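Local structure of protein osa (Shigella flexneri, 4O7K) at residues 8-13 / 91-96; 16-21 / 75-80. The protein suppresses the oncogenicity of Agrobacterium tumefaciens, acting as a plasmid-encoded fertility inhibition factor of the ParB/Srx superfamily. The protein carries 1 engineered substitution. One frame throughout, in Å; residues are numbered along the deposited sequence. Where two conformers were deposited one is given.

How the contacts relate
Both contacts use helix 4-24, the long N-terminal helix. In contact 1 its earlier part (8-13) meets the loop that follows helix 73-81. In contact 2 its later part (16-21) packs against helix 73-81 itself. The contact centres are about 11 Å apart, on the same side of the chain's centre. Tyr77 joins them: Tyr77 OH lies 2.9 Å from Lys94 N, a probable hydrogen bond, and its side chain also packs on Leu93. Cys91 SG sits 3.5 Å from Trp80 CD2. Contact 1 is at the surface, whereas contact 2 is partly buried. An isopropanol molecule, probably from the crystallisation liquor, lies close to the Arg78 side chain.

Contact 1 (8-13 / 91-96); sequences RCRAWL and CPLKQD
Arg10 reaches from helix 4-24 to Leu93, Gln95 and Asp96 in a surface contact between a helix and a loop. The loop lies between helix 73-81 and helix 103-112. Arg10 reaches the loop because its chain is extended from CG to NE, with CG anti to the backbone N (chi1 -155°). Leu93 CD1 supports it from one face of the guanidinium, 3.2 Å from the plane and offset toward the rim. Leu93 CD1 also touches the aliphatic part of the chain, 3.6 Å from Arg10 CD. Asp96 approaches near the guanidinium plane, at its edge. Asp96 OD2 is 3.2 Å from Arg10 NH1, forming a salt bridge. The hydrogen bond within that pair is weak and bent, with an N-H...O angle of 127°. Gln95 comes from the opposite direction to Arg10, and Gln95 OE1 lies 3.1 Å from Arg10 NH2. Its amide plane is turned 73° from the guanidinium, and OE1 comes in obliquely. The loop turns into a short 3-10 segment here, and Asp96 N bonds back to Leu93 O at 2.8 Å. Leu93 and the 3-10 turn after it supply all three partners. Tyr77 of helix 73-81 packs against Leu93. The contact is a helix-to-loop one with an apolar platform under the arginine, linking, by a weak surface salt bridge and an apolar contact, the N-terminal helix to a loop of the fertility inhibition family region.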
ATOM      1  N   ARG A   8       6.205  14.322  16.897  1.00 34.53           N
ATOM      2  CA  ARG A   8       6.721  13.032  17.358  1.00 35.55           C
ATOM      3  C   ARG A   8       5.757  12.322  18.301  1.00 30.42           C
ATOM      4  O   ARG A   8       5.592  11.107  18.229  1.00 29.12           O
ATOM      5  CB  ARG A   8       8.075  13.203  18.054  1.00 35.18           C
ATOM      6  CG  ARG A   8       9.191  13.615  17.116  1.00 39.98           C
ATOM      7  CD  ARG A   8      10.508  13.022  17.560  1.00 51.75           C
ATOM      8  NE  ARG A   8      11.525  14.047  17.737  1.00 62.05           N
ATOM      9  CZ  ARG A   8      12.822  13.793  17.844  1.00 66.47           C
ATOM     10  NH1 ARG A   8      13.684  14.788  18.004  1.00 72.64           N
ATOM     11  NH2 ARG A   8      13.256  12.540  17.787  1.00 76.42           N
ATOM     12  N   CYS A   9       5.144  13.074  19.205  1.00 29.74           N
ATOM     13  CA  CYS A   9       4.233  12.465  20.167  1.00 31.02           C
ATOM     14  C   CYS A   9       3.003  11.915  19.455  1.00 33.07           C
ATOM     15  O   CYS A   9       2.511  10.833  19.783  1.00 30.78           O
ATOM     16  CB  CYS A   9       3.826  13.472  21.240  1.00 31.32           C
ATOM     17  SG  CYS A   9       5.128  13.881  22.433  1.00 30.16           S
ATOM     18  N   ARG A  10       2.525  12.663  18.466  1.00 32.54           N
ATOM     19  CA  ARG A  10       1.348  12.269  17.698  1.00 35.57           C
ATOM     20  C   ARG A  10       1.608  10.968  16.948  1.00 34.23           C
ATOM     21  O   ARG A  10       0.783  10.045  16.964  1.00 31.22           O
ATOM     22  CB  ARG A  10       0.956  13.373  16.715  1.00 36.04           C
ATOM     23  CG  ARG A  10      -0.504  13.357  16.322  1.00 47.89           C
ATOM     24  CD  ARG A  10      -0.911  14.679  15.679  1.00 52.40           C
ATOM     25  NE  ARG A  10      -2.344  14.936  15.810  1.00 67.30           N
ATOM     26  CZ  ARG A  10      -3.115  15.402  14.831  1.00 75.11           C
ATOM     27  NH1 ARG A  10      -2.590  15.672  13.640  1.00 71.30           N
ATOM     28  NH2 ARG A  10      -4.411  15.598  15.038  1.00 74.83           N
ATOM     29  N   ALA A  11       2.765  10.904  16.295  1.00 27.80           N
ATOM     30  CA  ALA A  11       3.166   9.717  15.543  1.00 32.65           C
ATOM     31  C   ALA A  11       3.284   8.500  16.459  1.00 29.77           C
ATOM     32  O   ALA A  11       2.822   7.400  16.125  1.00 28.60           O
ATOM     33  CB  ALA A  11       4.488   9.972  14.819  1.00 30.93           C
ATOM     34  N   TRP A  12       3.902   8.715  17.612  1.00 26.29           N
ATOM     35  CA  TRP A  12       4.079   7.680  18.613  1.00 28.14           C
ATOM     36  C   TRP A  12       2.731   7.074  19.015  1.00 30.53           C
ATOM     37  O   TRP A  12       2.571   5.851  19.057  1.00 30.74           O
ATOM     38  CB  TRP A  12       4.791   8.258  19.840  1.00 31.84           C
ATOM     39  CG  TRP A  12       5.145   7.225  20.860  1.00 28.92           C
ATOM     40  CD1 TRP A  12       6.332   6.567  20.975  1.00 30.81           C
ATOM     41  CD2 TRP A  12       4.309   6.736  21.911  1.00 27.98           C
ATOM     42  NE1 TRP A  12       6.286   5.696  22.032  1.00 35.13           N
ATOM     43  CE2 TRP A  12       5.049   5.773  22.617  1.00 29.76           C
ATOM     44  CE3 TRP A  12       2.991   7.004  22.316  1.00 28.31           C
ATOM     45  CZ2 TRP A  12       4.529   5.091  23.713  1.00 28.12           C
ATOM     46  CZ3 TRP A  12       2.480   6.327  23.398  1.00 30.78           C
ATOM     47  CH2 TRP A  12       3.247   5.383  24.089  1.00 31.54           C
ATOM     48  N   LEU A  13       1.766   7.940  19.306  1.00 27.45           N
ATOM     49  CA  LEU A  13       0.462   7.499  19.767  1.00 28.05           C
ATOM     50  C   LEU A  13      -0.277   6.731  18.669  1.00 31.06           C
ATOM     51  O   LEU A  13      -0.922   5.719  18.938  1.00 26.86           O
ATOM     52  CB  LEU A  13      -0.360   8.696  20.235  1.00 32.84           C
ATOM     53  CG  LEU A  13       0.033   9.267  21.598  1.00 28.20           C
ATOM     54  CD1 LEU A  13      -0.570  10.647  21.761  1.00 32.49           C
ATOM     55  CD2 LEU A  13      -0.387   8.346  22.731  1.00 27.32           C
ATOM     56  N   CYS A  91       4.984  10.142   6.677  1.00 25.30           N
ATOM     57  CA  CYS A  91       3.576   9.791   6.507  1.00 26.02           C
ATOM     58  C   CYS A  91       2.675  10.666   7.367  1.00 28.43           C
ATOM     59  O   CYS A  91       2.834  10.709   8.590  1.00 31.46           O
ATOM     60  CB  CYS A  91       3.365   8.332   6.859  1.00 23.93           C
ATOM     61  SG  CYS A  91       1.692   7.780   6.573  1.00 30.57           S
ATOM     62  N   PRO A  92       1.734  11.388   6.733  1.00 31.83           N
ATOM     63  CA  PRO A  92       0.725  12.123   7.506  1.00 33.15           C
ATOM     64  C   PRO A  92      -0.169  11.162   8.289  1.00 33.36           C
ATOM     65  O   PRO A  92      -0.263   9.991   7.910  1.00 36.49           O
ATOM     66  CB  PRO A  92      -0.093  12.860   6.430  1.00 33.39           C
ATOM     67  CG  PRO A  92       0.724  12.783   5.174  1.00 33.45           C
ATOM     68  CD  PRO A  92       1.525  11.521   5.280  1.00 31.13           C
ATOM     69  N   LEU A  93      -0.809  11.624   9.361  1.00 31.33           N
ATOM     70  CA  LEU A  93      -1.883  10.841   9.956  1.00 38.12           C
ATOM     71  C   LEU A  93      -2.977  10.658   8.913  1.00 31.65           C
ATOM     72  O   LEU A  93      -3.165  11.515   8.049  1.00 32.14           O
ATOM     73  CB  LEU A  93      -2.463  11.513  11.201  1.00 41.22           C
ATOM     74  CG  LEU A  93      -1.613  11.645  12.468  1.00 49.13           C
ATOM     75  CD1 LEU A  93      -2.474  12.220  13.576  1.00 44.94           C
ATOM     76  CD2 LEU A  93      -1.015  10.312  12.888  1.00 41.61           C
ATOM     77  N   LYS A  94      -3.688   9.541   9.000  1.00 35.66           N
ATOM     78  CA  LYS A  94      -4.806   9.254   8.106  1.00 31.87           C
ATOM     79  C   LYS A  94      -5.746  10.450   7.970  1.00 37.82           C
ATOM     80  O   LYS A  94      -6.067  10.867   6.863  1.00 36.85           O
ATOM     81  CB  LYS A  94      -5.579   8.038   8.612  1.00 37.10           C
ATOM     82  CG  LYS A  94      -5.583   6.879   7.655  1.00 39.60           C
ATOM     83  CD  LYS A  94      -5.735   5.544   8.388  1.00 42.99           C
ATOM     84  CE  LYS A  94      -7.144   5.324   8.893  1.00 46.13           C
ATOM     85  NZ  LYS A  94      -7.293   3.942   9.454  1.00 56.63           N
ATOM     86  N   GLN A  95      -6.138  11.033   9.101  1.00 39.87           N
ATOM     87  CA  GLN A  95      -7.057  12.171   9.099  1.00 40.47           C
ATOM     88  C   GLN A  95      -6.556  13.351   8.282  1.00 40.57           C
ATOM     89  O   GLN A  95      -7.352  14.176   7.845  1.00 43.05           O
ATOM     90  CB  GLN A  95      -7.349  12.632  10.532  1.00 43.84           C
ATOM     91  CG  GLN A  95      -6.119  12.915  11.374  1.00 50.58           C
ATOM     92  CD  GLN A  95      -6.462  13.205  12.831  1.00 62.16           C
ATOM     93  OE1 GLN A  95      -6.620  14.362  13.231  1.00 64.98           O
ATOM     94  NE2 GLN A  95      -6.587  12.146  13.629  1.00 53.86           N
ATOM     95  N   ASP A  96      -5.244  13.430   8.070  1.00 31.10           N
ATOM     96  CA  ASP A  96      -4.668  14.566   7.371  1.00 38.62           C
ATOM     97  C   ASP A  96      -4.267  14.229   5.946  1.00 39.42           C
ATOM     98  O   ASP A  96      -3.885  15.111   5.174  1.00 39.18           O
ATOM     99  CB  ASP A  96      -3.452  15.097   8.132  1.00 41.09           C
ATOM    100  CG  ASP A  96      -3.817  15.641   9.492  1.00 50.76           C
ATOM    101  OD1 ASP A  96      -4.882  16.281   9.607  1.00 50.60           O
ATOM    102  OD2 ASP A  96      -3.046  15.422  10.448  1.00 48.00           O
TER

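Contact 2 (16-21 / 75-80); sequences RRLDKE and AFYRAW
Leu18 of helix 4-24 points its CD1 methyl over one face of the Tyr77 ring. Leu18 CD1 is 4.1 Å from the centroid of the Tyr77 ring and 29° off the ring normal, a CH-pi contact. The closest approach is 3.6 Å, from Leu18 CD1 to Tyr77 CD2. The two side chains cross at about a right angle. Leu18 CD1 also rests 3.8 Å from Arg78 CA, at the point where the two backbones come nearest. The helix segments run nearly antiparallel, with 153° between their directions and axes 9.9 Å apart. Leu74 and Leu81 of helix 73-81 also touch Leu18. Tyr77 lies buried, and its OH bonds to Glu14 of helix 4-24.

At the exposed margin, Asp19 and Arg78 form a salt bridge in the modelled conformer of Arg78, one of two deposited. Arg78 runs out straight to NE and crosses Asp19 at about a right angle. In this conformer Asp19 OD1 is 2.6 Å from Arg78 NE. It approaches the guanidinium obliquely, and the N-H...O angle is 124°, so the hydrogen bond is weak and its short length is doubtful. Water 1 lies in the guanidinium plane at its edge. It accepts a bond from Arg78 NH2 and donates one to Asp19 OD2. In this conformer, then, one carboxylate oxygen meets the arginine directly and the other through water. The chemistry implies an apolar helix-helix seam bordered by a partly hydrated ion pair. For the modelled conformer, the strength of that pair probably owes more to charge than to hydrogen-bond direction.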
ATOM      1  N   ARG A  16       1.165   3.332  18.386  1.00 29.45           N
ATOM      2  CA  ARG A  16       0.662   2.507  19.482  1.00 33.18           C
ATOM      3  C   ARG A  16      -0.794   2.062  19.222  1.00 34.39           C
ATOM      4  O   ARG A  16      -1.174   0.942  19.574  1.00 38.38           O
ATOM      5  CB  ARG A  16       0.783   3.260  20.812  1.00 40.53           C
ATOM      6  CG  ARG A  16       0.365   2.469  22.042  1.00 42.04           C
ATOM      7  CD  ARG A  16      -0.238   3.396  23.085  1.00 55.14           C
ATOM      8  NE  ARG A  16      -0.565   2.708  24.334  1.00 68.91           N
ATOM      9  CZ  ARG A  16      -1.772   2.707  24.895  1.00 71.42           C
ATOM     10  NH1 ARG A  16      -2.784   3.336  24.305  1.00 59.83           N
ATOM     11  NH2 ARG A  16      -1.975   2.056  26.035  1.00 72.19           N
ATOM     12  N   ARG A  17      -1.590   2.939  18.607  0.57 32.15           N
ATOM     13  CA  ARG A  17      -2.977   2.622  18.240  0.57 32.79           C
ATOM     14  C   ARG A  17      -3.000   1.474  17.243  0.57 36.29           C
ATOM     15  O   ARG A  17      -3.778   0.521  17.376  0.57 35.82           O
ATOM     16  CB  ARG A  17      -3.680   3.848  17.641  0.57 34.70           C
ATOM     17  CG  ARG A  17      -5.173   3.665  17.371  0.57 40.07           C
ATOM     18  CD  ARG A  17      -5.752   4.771  16.468  0.57 43.42           C
ATOM     19  NE  ARG A  17      -5.842   4.362  15.060  0.57 47.21           N
ATOM     20  CZ  ARG A  17      -6.344   5.117  14.083  0.57 48.76           C
ATOM     21  NH1 ARG A  17      -6.811   6.331  14.350  0.57 52.44           N
ATOM     22  NH2 ARG A  17      -6.384   4.658  12.839  0.57 39.57           N
ATOM     23  N   LEU A  18      -2.135   1.575  16.240  1.00 31.04           N
ATOM     24  CA  LEU A  18      -2.013   0.545  15.220  1.00 31.53           C
ATOM     25  C   LEU A  18      -1.559  -0.785  15.826  1.00 29.69           C
ATOM     26  O   LEU A  18      -2.022  -1.846  15.415  1.00 30.54           O
ATOM     27  CB  LEU A  18      -1.040   1.002  14.132  1.00 26.42           C
ATOM     28  CG  LEU A  18      -1.600   2.150  13.284  1.00 28.54           C
ATOM     29  CD1 LEU A  18      -0.509   2.804  12.439  1.00 27.96           C
ATOM     30  CD2 LEU A  18      -2.749   1.666  12.405  1.00 28.30           C
ATOM     31  N   ASP A  19      -0.664  -0.716  16.811  1.00 29.42           N
ATOM     32  CA  ASP A  19      -0.138  -1.910  17.464  1.00 33.75           C
ATOM     33  C   ASP A  19      -1.287  -2.708  18.044  1.00 41.01           C
ATOM     34  O   ASP A  19      -1.369  -3.928  17.868  1.00 38.80           O
ATOM     35  CB  ASP A  19       0.857  -1.551  18.570  1.00 34.11           C
ATOM     36  CG  ASP A  19       2.227  -1.152  18.037  1.00 42.81           C
ATOM     37  OD1 ASP A  19       2.531  -1.430  16.854  1.00 37.00           O
ATOM     38  OD2 ASP A  19       3.012  -0.561  18.817  1.00 36.54           O
ATOM     39  N   LYS A  20      -2.189  -1.998  18.714  1.00 38.22           N
ATOM     40  CA  LYS A  20      -3.354  -2.621  19.332  1.00 41.16           C
ATOM     41  C   LYS A  20      -4.395  -3.102  18.315  1.00 39.36           C
ATOM     42  O   LYS A  20      -4.937  -4.192  18.466  1.00 44.46           O
ATOM     43  CB  LYS A  20      -3.997  -1.651  20.320  1.00 36.44           C
ATOM     44  CG  LYS A  20      -3.036  -1.237  21.413  1.00 47.66           C
ATOM     45  CD  LYS A  20      -3.720  -0.462  22.512  1.00 61.36           C
ATOM     46  CE  LYS A  20      -2.741  -0.200  23.639  1.00 63.80           C
ATOM     47  NZ  LYS A  20      -2.214  -1.481  24.209  1.00 70.98           N
ATOM     48  N   GLU A  21      -4.678  -2.298  17.292  1.00 36.70           N
ATOM     49  CA  GLU A  21      -5.631  -2.704  16.260  1.00 34.61           C
ATOM     50  C   GLU A  21      -5.137  -3.971  15.585  1.00 41.63           C
ATOM     51  O   GLU A  21      -5.912  -4.886  15.310  1.00 42.66           O
ATOM     52  CB  GLU A  21      -5.845  -1.601  15.221  1.00 34.06           C
ATOM     53  CG  GLU A  21      -6.577  -0.383  15.752  1.00 40.85           C
ATOM     54  CD  GLU A  21      -6.621   0.757  14.755  1.00 48.23           C
ATOM     55  OE1 GLU A  21      -6.055   0.607  13.653  1.00 46.15           O
ATOM     56  OE2 GLU A  21      -7.226   1.804  15.072  1.00 52.70           O
ATOM     57  N   ALA A  75      -0.625  -2.513   8.792  1.00 24.39           N
ATOM     58  CA  ALA A  75       0.791  -2.807   9.017  1.00 23.43           C
ATOM     59  C   ALA A  75       1.669  -1.930   8.130  1.00 24.96           C
ATOM     60  O   ALA A  75       2.743  -1.477   8.546  1.00 26.72           O
ATOM     61  CB  ALA A  75       1.078  -4.263   8.764  1.00 27.72           C
ATOM     62  N   PHE A  76       1.213  -1.717   6.902  1.00 24.00           N
ATOM     63  CA  PHE A  76       1.931  -0.892   5.936  1.00 23.34           C
ATOM     64  C   PHE A  76       1.998   0.543   6.443  1.00 24.61           C
ATOM     65  O   PHE A  76       3.060   1.172   6.419  1.00 25.32           O
ATOM     66  CB  PHE A  76       1.235  -0.969   4.572  1.00 21.52           C
ATOM     67  CG  PHE A  76       1.898  -0.165   3.494  1.00 23.09           C
ATOM     68  CD1 PHE A  76       2.886  -0.728   2.698  1.00 20.86           C
ATOM     69  CD2 PHE A  76       1.510   1.144   3.250  1.00 25.12           C
ATOM     70  CE1 PHE A  76       3.476   0.005   1.683  1.00 21.76           C
ATOM     71  CE2 PHE A  76       2.094   1.877   2.233  1.00 22.44           C
ATOM     72  CZ  PHE A  76       3.084   1.307   1.456  1.00 25.69           C
ATOM     73  N   TYR A  77       0.845   1.031   6.906  1.00 24.62           N
ATOM     74  CA  TYR A  77       0.709   2.350   7.509  1.00 24.68           C
ATOM     75  C   TYR A  77       1.699   2.508   8.662  1.00 27.49           C
ATOM     76  O   TYR A  77       2.429   3.493   8.721  1.00 25.24           O
ATOM     77  CB  TYR A  77      -0.735   2.540   7.985  1.00 27.00           C
ATOM     78  CG  TYR A  77      -1.097   3.874   8.615  1.00 26.77           C
ATOM     79  CD1 TYR A  77      -0.363   5.035   8.365  1.00 28.53           C
ATOM     80  CD2 TYR A  77      -2.205   3.964   9.451  1.00 28.12           C
ATOM     81  CE1 TYR A  77      -0.730   6.246   8.949  1.00 30.62           C
ATOM     82  CE2 TYR A  77      -2.572   5.148  10.032  1.00 32.23           C
ATOM     83  CZ  TYR A  77      -1.840   6.285   9.786  1.00 32.21           C
ATOM     84  OH  TYR A  77      -2.237   7.452  10.382  1.00 31.51           O
ATOM     85  N   ARG A  78       1.718   1.532   9.567  0.52 27.11           N
ATOM     86  CA  ARG A  78       2.634   1.557  10.712  0.52 26.16           C
ATOM     87  C   ARG A  78       4.101   1.601  10.297  0.52 26.12           C
ATOM     88  O   ARG A  78       4.895   2.362  10.860  0.52 26.87           O
ATOM     89  CB  ARG A  78       2.399   0.342  11.607  0.52 25.56           C
ATOM     90  CG  ARG A  78       3.367   0.243  12.771  0.52 28.77           C
ATOM     91  CD  ARG A  78       3.084  -0.971  13.640  0.52 26.91           C
ATOM     92  NE  ARG A  78       3.995  -1.028  14.784  0.52 32.17           N
ATOM     93  CZ  ARG A  78       5.198  -1.596  14.755  0.52 35.34           C
ATOM     94  NH1 ARG A  78       5.643  -2.164  13.643  0.52 37.59           N
ATOM     95  NH2 ARG A  78       5.958  -1.598  15.839  0.52 33.32           N
ATOM     96  N   ALA A  79       4.466   0.778   9.321  1.00 24.59           N
ATOM     97  CA  ALA A  79       5.847   0.735   8.844  1.00 23.48           C
ATOM     98  C   ALA A  79       6.242   2.057   8.184  1.00 24.27           C
ATOM     99  O   ALA A  79       7.392   2.514   8.290  1.00 25.14           O
ATOM    100  CB  ALA A  79       6.032  -0.425   7.875  1.00 25.02           C
ATOM    101  N   TRP A  80       5.278   2.685   7.521  1.00 25.41           N
ATOM    102  CA  TRP A  80       5.500   3.982   6.881  1.00 25.34           C
ATOM    103  C   TRP A  80       5.717   5.066   7.939  1.00 27.56           C
ATOM    104  O   TRP A  80       6.616   5.893   7.815  1.00 24.65           O
ATOM    105  CB  TRP A  80       4.315   4.330   5.971  1.00 22.14           C
ATOM    106  CG  TRP A  80       4.499   5.530   5.098  1.00 23.20           C
ATOM    107  CD1 TRP A  80       5.597   6.365   5.039  1.00 26.43           C
ATOM    108  CD2 TRP A  80       3.543   6.056   4.174  1.00 22.66           C
ATOM    109  NE1 TRP A  80       5.374   7.366   4.117  1.00 24.17           N
ATOM    110  CE2 TRP A  80       4.119   7.205   3.575  1.00 26.40           C
ATOM    111  CE3 TRP A  80       2.246   5.669   3.782  1.00 25.74           C
ATOM    112  CZ2 TRP A  80       3.457   7.958   2.609  1.00 29.99           C
ATOM    113  CZ3 TRP A  80       1.589   6.415   2.822  1.00 23.37           C
ATOM    114  CH2 TRP A  80       2.197   7.551   2.242  1.00 28.69           C
TER
HETATM  115  O   HOH W   1       5.585  -0.112  17.927  1.00 49.01           O